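Local atomic coordinates of minor capsid protein VP1 (Human bocavirus 3, PDB entry 5US7), a protein that builds the icosahedral T=1 capsid of the virus together with its size variants, the longest of which carries a phospholipase A2-like region. Residues A[405-410]-A[428-433]; A[416-421]-A[435-440]. All coordinates share one frame; numbering follows the deposited sequence.

Interaction 1 of 2, residues A[405-410]-A[428-433]; sequences WDRYPV and TIDPFD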
loop_
_atom_site.group_PDB
_atom_site.type_symbol
_atom_site.label_atom_id
_atom_site.label_comp_id
_atom_site.label_asym_id
_atom_site.label_seq_id
_atom_site.Cartn_x
_atom_site.Cartn_y
_atom_site.Cartn_z
ATOM N N TRP A 405 25.021 -34.543 -97.432
ATOM C CA TRP A 405 23.859 -34.927 -98.210
ATOM C C TRP A 405 22.649 -34.756 -97.313
ATOM O O TRP A 405 22.771 -34.388 -96.144
ATOM C CB TRP A 405 23.991 -36.363 -98.727
ATOM C CG TRP A 405 23.964 -37.432 -97.664
ATOM C CD1 TRP A 405 22.904 -38.207 -97.313
ATOM C CD2 TRP A 405 25.040 -37.822 -96.807
ATOM N NE1 TRP A 405 23.254 -39.063 -96.307
ATOM C CE2 TRP A 405 24.563 -38.844 -95.975
ATOM C CE3 TRP A 405 26.362 -37.407 -96.667
ATOM C CZ2 TRP A 405 25.358 -39.456 -95.020
ATOM C CZ3 TRP A 405 27.145 -38.013 -95.720
ATOM C CH2 TRP A 405 26.645 -39.025 -94.908
ATOM N N ASP A 406 21.474 -35.027 -97.854
ATOM C CA ASP A 406 20.277 -35.052 -97.038
ATOM C C ASP A 406 19.541 -36.355 -97.284
ATOM O O ASP A 406 19.709 -37.005 -98.316
ATOM C CB ASP A 406 19.372 -33.859 -97.318
ATOM C CG ASP A 406 18.942 -33.795 -98.745
ATOM O OD1 ASP A 406 19.473 -34.590 -99.544
ATOM O OD2 ASP A 406 18.085 -32.951 -99.078
ATOM N N ARG A 407 18.723 -36.731 -96.311
ATOM C CA ARG A 407 18.093 -38.034 -96.336
ATOM C C ARG A 407 17.075 -38.108 -97.463
ATOM O O ARG A 407 16.642 -37.094 -98.008
ATOM C CB ARG A 407 17.437 -38.322 -94.995
ATOM C CG ARG A 407 18.392 -38.167 -93.845
ATOM C CD ARG A 407 17.750 -38.564 -92.549
ATOM N NE ARG A 407 17.540 -40.002 -92.511
ATOM C CZ ARG A 407 16.354 -40.589 -92.550
ATOM N NH1 ARG A 407 15.251 -39.861 -92.617
ATOM N NH2 ARG A 407 16.275 -41.904 -92.514
ATOM N N TYR A 408 16.723 -39.332 -97.826
ATOM C CA TYR A 408 15.779 -39.563 -98.906
ATOM C C TYR A 408 14.509 -38.748 -98.681
ATOM O O TYR A 408 13.959 -38.768 -97.573
ATOM C CB TYR A 408 15.436 -41.047 -98.984
ATOM C CG TYR A 408 14.413 -41.375 -100.029
ATOM C CD1 TYR A 408 14.770 -41.475 -101.356
ATOM C CD2 TYR A 408 13.091 -41.583 -99.689
ATOM C CE1 TYR A 408 13.847 -41.774 -102.313
ATOM C CE2 TYR A 408 12.159 -41.881 -100.642
ATOM C CZ TYR A 408 12.541 -41.974 -101.955
ATOM O OH TYR A 408 11.611 -42.276 -102.920
ATOM N N PRO A 409 14.027 -38.012 -99.682
ATOM C CA PRO A 409 12.810 -37.219 -99.482
ATOM C C PRO A 409 11.626 -38.122 -99.196
ATOM O O PRO A 409 11.279 -38.993 -99.992
ATOM C CB PRO A 409 12.653 -36.484 -100.813
ATOM C CG PRO A 409 13.321 -37.359 -101.790
ATOM C CD PRO A 409 14.494 -37.944 -101.074
ATOM N N VAL A 410 10.964 -37.865 -98.078
ATOM C CA VAL A 410 9.915 -38.746 -97.597
ATOM C C VAL A 410 8.694 -38.467 -98.455
ATOM O O VAL A 410 8.699 -37.534 -99.259
ATOM C CB VAL A 410 9.677 -38.500 -96.093
ATOM C CG1 VAL A 410 8.595 -39.350 -95.529
ATOM C CG2 VAL A 410 10.941 -38.768 -95.333
ATOM N N THR A 428 27.443 -43.768 -89.352
ATOM C CA THR A 428 26.322 -42.845 -89.255
ATOM C C THR A 428 25.063 -43.533 -89.756
ATOM O O THR A 428 25.108 -44.364 -90.665
ATOM C CB THR A 428 26.592 -41.570 -90.053
ATOM O OG1 THR A 428 25.627 -40.575 -89.698
ATOM C CG2 THR A 428 26.476 -41.823 -91.531
ATOM N N ILE A 429 23.935 -43.219 -89.137
ATOM C CA ILE A 429 22.704 -43.950 -89.388
ATOM C C ILE A 429 21.721 -43.033 -90.088
ATOM O O ILE A 429 21.150 -42.126 -89.471
ATOM C CB ILE A 429 22.097 -44.505 -88.097
ATOM C CG1 ILE A 429 23.076 -45.451 -87.411
ATOM C CG2 ILE A 429 20.814 -45.224 -88.405
ATOM C CD1 ILE A 429 23.455 -46.638 -88.251
ATOM N N ASP A 430 21.517 -43.268 -91.379
ATOM C CA ASP A 430 20.256 -42.978 -91.985
ATOM C C ASP A 430 19.988 -44.131 -92.942
ATOM O O ASP A 430 20.874 -44.500 -93.726
ATOM C CB ASP A 430 20.235 -41.642 -92.728
ATOM C CG ASP A 430 21.290 -41.546 -93.813
ATOM O OD1 ASP A 430 22.229 -42.363 -93.827
ATOM O OD2 ASP A 430 21.160 -40.662 -94.680
ATOM N N PRO A 431 18.790 -44.686 -92.949
ATOM C CA PRO A 431 18.453 -45.654 -93.986
ATOM C C PRO A 431 18.100 -44.943 -95.275
ATOM O O PRO A 431 17.637 -43.803 -95.278
ATOM C CB PRO A 431 17.257 -46.403 -93.395
ATOM C CG PRO A 431 16.679 -45.462 -92.441
ATOM C CD PRO A 431 17.814 -44.698 -91.856
ATOM N N PHE A 432 18.332 -45.631 -96.384
ATOM C CA PHE A 432 18.144 -44.992 -97.674
ATOM C C PHE A 432 16.694 -44.977 -98.124
ATOM O O PHE A 432 16.404 -44.437 -99.193
ATOM C CB PHE A 432 19.002 -45.668 -98.738
ATOM C CG PHE A 432 20.470 -45.480 -98.534
ATOM C CD1 PHE A 432 20.943 -44.533 -97.653
ATOM C CD2 PHE A 432 21.379 -46.223 -99.256
ATOM C CE1 PHE A 432 22.289 -44.350 -97.473
ATOM C CE2 PHE A 432 22.726 -46.040 -99.081
ATOM C CZ PHE A 432 23.181 -45.103 -98.189
ATOM N N ASP A 433 15.783 -45.551 -97.350
ATOM C CA ASP A 433 14.365 -45.442 -97.645
ATOM C C ASP A 433 13.703 -44.289 -96.910
ATOM O O ASP A 433 12.487 -44.123 -97.018
ATOM C CB ASP A 433 13.646 -46.750 -97.313
ATOM C CG ASP A 433 13.751 -47.122 -95.852
ATOM O OD1 ASP A 433 14.506 -46.462 -95.115
ATOM O OD2 ASP A 433 13.067 -48.077 -95.435
#
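W405, R407 and Y408 meet D430, P431 and the backbone of 432-433 in a buried loop-to-loop contact, deep in the long connection between strands 236-248 and 445-449, beside the capsid jelly roll. One side-chain hydrogen bond joins the segments: the indole N-H of W405 reaches D430, with NE1 3.1 Å from OD2 and an N-H...O angle of 163°. D430 OD2 lies near the plane of the indole, at its edge, and is approached from its syn side, somewhat out of the carboxylate plane; the ring and carboxylate planes are 49° apart. With its CG between the backbone N and the carbonyl carbon (chi1 58°), D430 turns its carboxylate toward the indole N-H. Farther along that indole edge, W405 CZ2 lies 4.4 Å from the methyl CG2 of T428.

R407 runs past D430 in the opposite direction. Its guanidinium turns an edge to the second segment, with NE 3.2 Å from D430 CB and NH2 3.3 Å from P431 CD. No salt bridge forms here, since R407 NE stays 4.3 Å from D430 OD2, though the opposite charges probably attract. Instead R407 NH1 is hydrogen-bonded to the carbonyl of G434. Y408 leans on backbone: its CB is 3.5 Å from F432 O and its CD2 3.7 Å from D433 O, while the hydroxyl bonds to S371.

Two other subunits close round the site. N402 of one binds the D430 carbonyl; D424 of another binds the R407 amide, and a strand of that latter subunit pairs antiparallel with W405. These loops belong to the long GH loop, between the strands that correspond to G and H of the jelly roll, where parvovirus capsid subunits meet.

Interaction 2 of 2, residues A[416-421]-A[435-440]; sequences IWCKQP and SIAMDH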
loop_
_atom_site.group_PDB
_atom_site.type_symbol
_atom_site.label_atom_id
_atom_site.label_comp_id
_atom_site.label_asym_id
_atom_site.label_seq_id
_atom_site.Cartn_x
_atom_site.Cartn_y
_atom_site.Cartn_z
ATOM N N ILE A 416 7.317 -44.653 -91.264
ATOM C CA ILE A 416 7.808 -43.605 -90.383
ATOM C C ILE A 416 9.182 -43.964 -89.843
ATOM O O ILE A 416 10.169 -43.265 -90.091
ATOM C CB ILE A 416 6.814 -43.349 -89.244
ATOM C CG1 ILE A 416 5.484 -42.882 -89.808
ATOM C CG2 ILE A 416 7.365 -42.310 -88.311
ATOM C CD1 ILE A 416 4.398 -42.828 -88.794
ATOM N N TRP A 417 9.265 -45.054 -89.097
ATOM C CA TRP A 417 10.481 -45.452 -88.417
ATOM C C TRP A 417 10.912 -46.838 -88.860
ATOM O O TRP A 417 10.148 -47.593 -89.462
ATOM C CB TRP A 417 10.295 -45.475 -86.906
ATOM C CG TRP A 417 9.235 -46.419 -86.483
ATOM C CD1 TRP A 417 9.362 -47.759 -86.307
ATOM C CD2 TRP A 417 7.889 -46.097 -86.136
ATOM N NE1 TRP A 417 8.172 -48.298 -85.906
ATOM C CE2 TRP A 417 7.251 -47.294 -85.787
ATOM C CE3 TRP A 417 7.159 -44.912 -86.092
ATOM C CZ2 TRP A 417 5.925 -47.342 -85.404
ATOM C CZ3 TRP A 417 5.847 -44.961 -85.715
ATOM C CH2 TRP A 417 5.239 -46.166 -85.374
ATOM N N CYS A 418 12.161 -47.158 -88.552
ATOM C CA CYS A 418 12.674 -48.515 -88.584
ATOM C C CYS A 418 13.412 -48.757 -87.281
ATOM O O CYS A 418 13.694 -47.827 -86.527
ATOM C CB CYS A 418 13.595 -48.753 -89.783
ATOM S SG CYS A 418 14.973 -47.619 -89.901
ATOM N N LYS A 419 13.714 -50.014 -86.996
ATOM C CA LYS A 419 14.433 -50.353 -85.780
ATOM C C LYS A 419 15.913 -50.482 -86.095
ATOM O O LYS A 419 16.302 -51.261 -86.971
ATOM C CB LYS A 419 13.926 -51.643 -85.148
ATOM C CG LYS A 419 14.593 -51.874 -83.820
ATOM C CD LYS A 419 14.034 -53.035 -83.062
ATOM C CE LYS A 419 14.739 -53.140 -81.730
ATOM N NZ LYS A 419 16.161 -53.523 -81.912
ATOM N N GLN A 420 16.728 -49.723 -85.385
ATOM C CA GLN A 420 18.166 -49.858 -85.507
ATOM C C GLN A 420 18.623 -51.077 -84.722
ATOM O O GLN A 420 18.418 -51.125 -83.506
ATOM C CB GLN A 420 18.859 -48.622 -84.984
ATOM C CG GLN A 420 20.337 -48.641 -85.192
ATOM C CD GLN A 420 20.972 -47.378 -84.714
ATOM O OE1 GLN A 420 20.285 -46.450 -84.297
ATOM N NE2 GLN A 420 22.293 -47.326 -84.758
ATOM N N PRO A 421 19.235 -52.067 -85.359
ATOM C CA PRO A 421 19.620 -53.273 -84.628
ATOM C C PRO A 421 20.745 -53.002 -83.647
ATOM O O PRO A 421 21.664 -52.229 -83.920
ATOM C CB PRO A 421 20.059 -54.230 -85.738
ATOM C CG PRO A 421 20.458 -53.362 -86.832
ATOM C CD PRO A 421 19.596 -52.148 -86.779
ATOM N N SER A 435 13.303 -43.824 -93.670
ATOM C CA SER A 435 12.761 -44.111 -92.356
ATOM C C SER A 435 13.642 -43.493 -91.280
ATOM O O SER A 435 14.800 -43.152 -91.510
ATOM C CB SER A 435 12.657 -45.614 -92.143
ATOM O OG SER A 435 11.770 -46.187 -93.080
ATOM N N ILE A 436 13.079 -43.329 -90.096
ATOM C CA ILE A 436 13.832 -42.829 -88.960
ATOM C C ILE A 436 14.226 -44.027 -88.122
ATOM O O ILE A 436 13.387 -44.631 -87.450
ATOM C CB ILE A 436 13.027 -41.832 -88.125
ATOM C CG1 ILE A 436 12.748 -40.567 -88.915
ATOM C CG2 ILE A 436 13.786 -41.485 -86.877
ATOM C CD1 ILE A 436 11.805 -39.665 -88.215
ATOM N N ALA A 437 15.502 -44.368 -88.139
ATOM C CA ALA A 437 15.983 -45.448 -87.302
ATOM C C ALA A 437 16.084 -44.950 -85.875
ATOM O O ALA A 437 16.594 -43.858 -85.624
ATOM C CB ALA A 437 17.335 -45.951 -87.794
ATOM N N MET A 438 15.568 -45.737 -84.943
ATOM C CA MET A 438 15.694 -45.408 -83.539
ATOM C C MET A 438 15.954 -46.682 -82.759
ATOM O O MET A 438 15.641 -47.786 -83.208
ATOM C CB MET A 438 14.458 -44.682 -83.014
ATOM C CG MET A 438 13.192 -45.474 -83.085
ATOM S SD MET A 438 11.793 -44.434 -82.655
ATOM C CE MET A 438 11.503 -43.637 -84.218
ATOM N N ASP A 439 16.563 -46.511 -81.589
ATOM C CA ASP A 439 16.922 -47.654 -80.765
ATOM C C ASP A 439 15.682 -48.442 -80.377
ATOM O O ASP A 439 15.584 -49.643 -80.646
ATOM C CB ASP A 439 17.679 -47.181 -79.528
ATOM C CG ASP A 439 18.222 -48.326 -78.704
ATOM O OD1 ASP A 439 18.114 -49.489 -79.147
ATOM O OD2 ASP A 439 18.752 -48.062 -77.605
ATOM N N HIS A 440 14.722 -47.783 -79.742
ATOM C CA HIS A 440 13.446 -48.411 -79.421
ATOM C C HIS A 440 12.326 -47.726 -80.180
ATOM O O HIS A 440 11.903 -46.621 -79.803
ATOM C CB HIS A 440 13.181 -48.357 -77.921
ATOM C CG HIS A 440 14.149 -49.159 -77.117
ATOM N ND1 HIS A 440 15.372 -48.667 -76.724
ATOM C CD2 HIS A 440 14.084 -50.427 -76.653
ATOM C CE1 HIS A 440 16.015 -49.595 -76.040
ATOM N NE2 HIS A 440 15.255 -50.673 -75.983
#
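C418 and A437 lie side by side in a short parallel ladder formed by strands 417-419 and 436-438. The C418 side chain can be followed outward: CB lies 4.0 Å from S435 CB, and SG, set between the backbone N and the carbonyl carbon (chi1 56°), comes 3.6 Å from A437 CB and also touches A437 CA. The sulfur thus rests beside A437, on the face that C418 and A437 share, where W294 of a neighbouring subunit packs against A437 and Q420.

Four backbone bonds run zigzag between the strands: I436 N to I416 O, C418 N to I436 O (3.0 Å), M438 N to C418 O and Q420 N to M438 O (3.1 Å). The strand directions diverge by 37°.

W417, I436, K419 and M438 occupy the other face. M438 bends at chi3 (83°), which brings its methyl CE back to 3.5 Å from W417 CB. I436 and M438 also rest on strand 236-248, at C244, I247 and F242, so this face adjoins a jelly-roll strand. K419 extends past the end of the ladder: its CE lies 3.8 Å from the D439 carbonyl O, and its NZ makes a salt bridge with the C-terminal carboxylate of L539 of a neighbouring subunit. W417 O is meanwhile bonded to N101 of its own chain.

Such a small, twisted parallel pair, built apart from the main barrel sheets and backed by one of their strands, belongs to the elaborated GH loop of the parvovirus capsid jelly roll.

Interactions 1 and 2 have centres about 12 Å apart and cross along the chain: 405-410 comes first, then 416-421, 428-433 and 435-440, the first pairing with the third and the second with the fourth. Both belong to the insertion between strands 236-248 and 445-449. They touch directly, with P431 CG 3.7 Å from C418 SG and I429 CG2 3.6 Å from A437 CB, so the loops of interaction 1 pack against the ladder of interaction 2, into which 428-433 leads directly. One neighbouring subunit borders both, its W294 packing on I429 as well as on A437, and ties this part of the insertion to assembly of the shell.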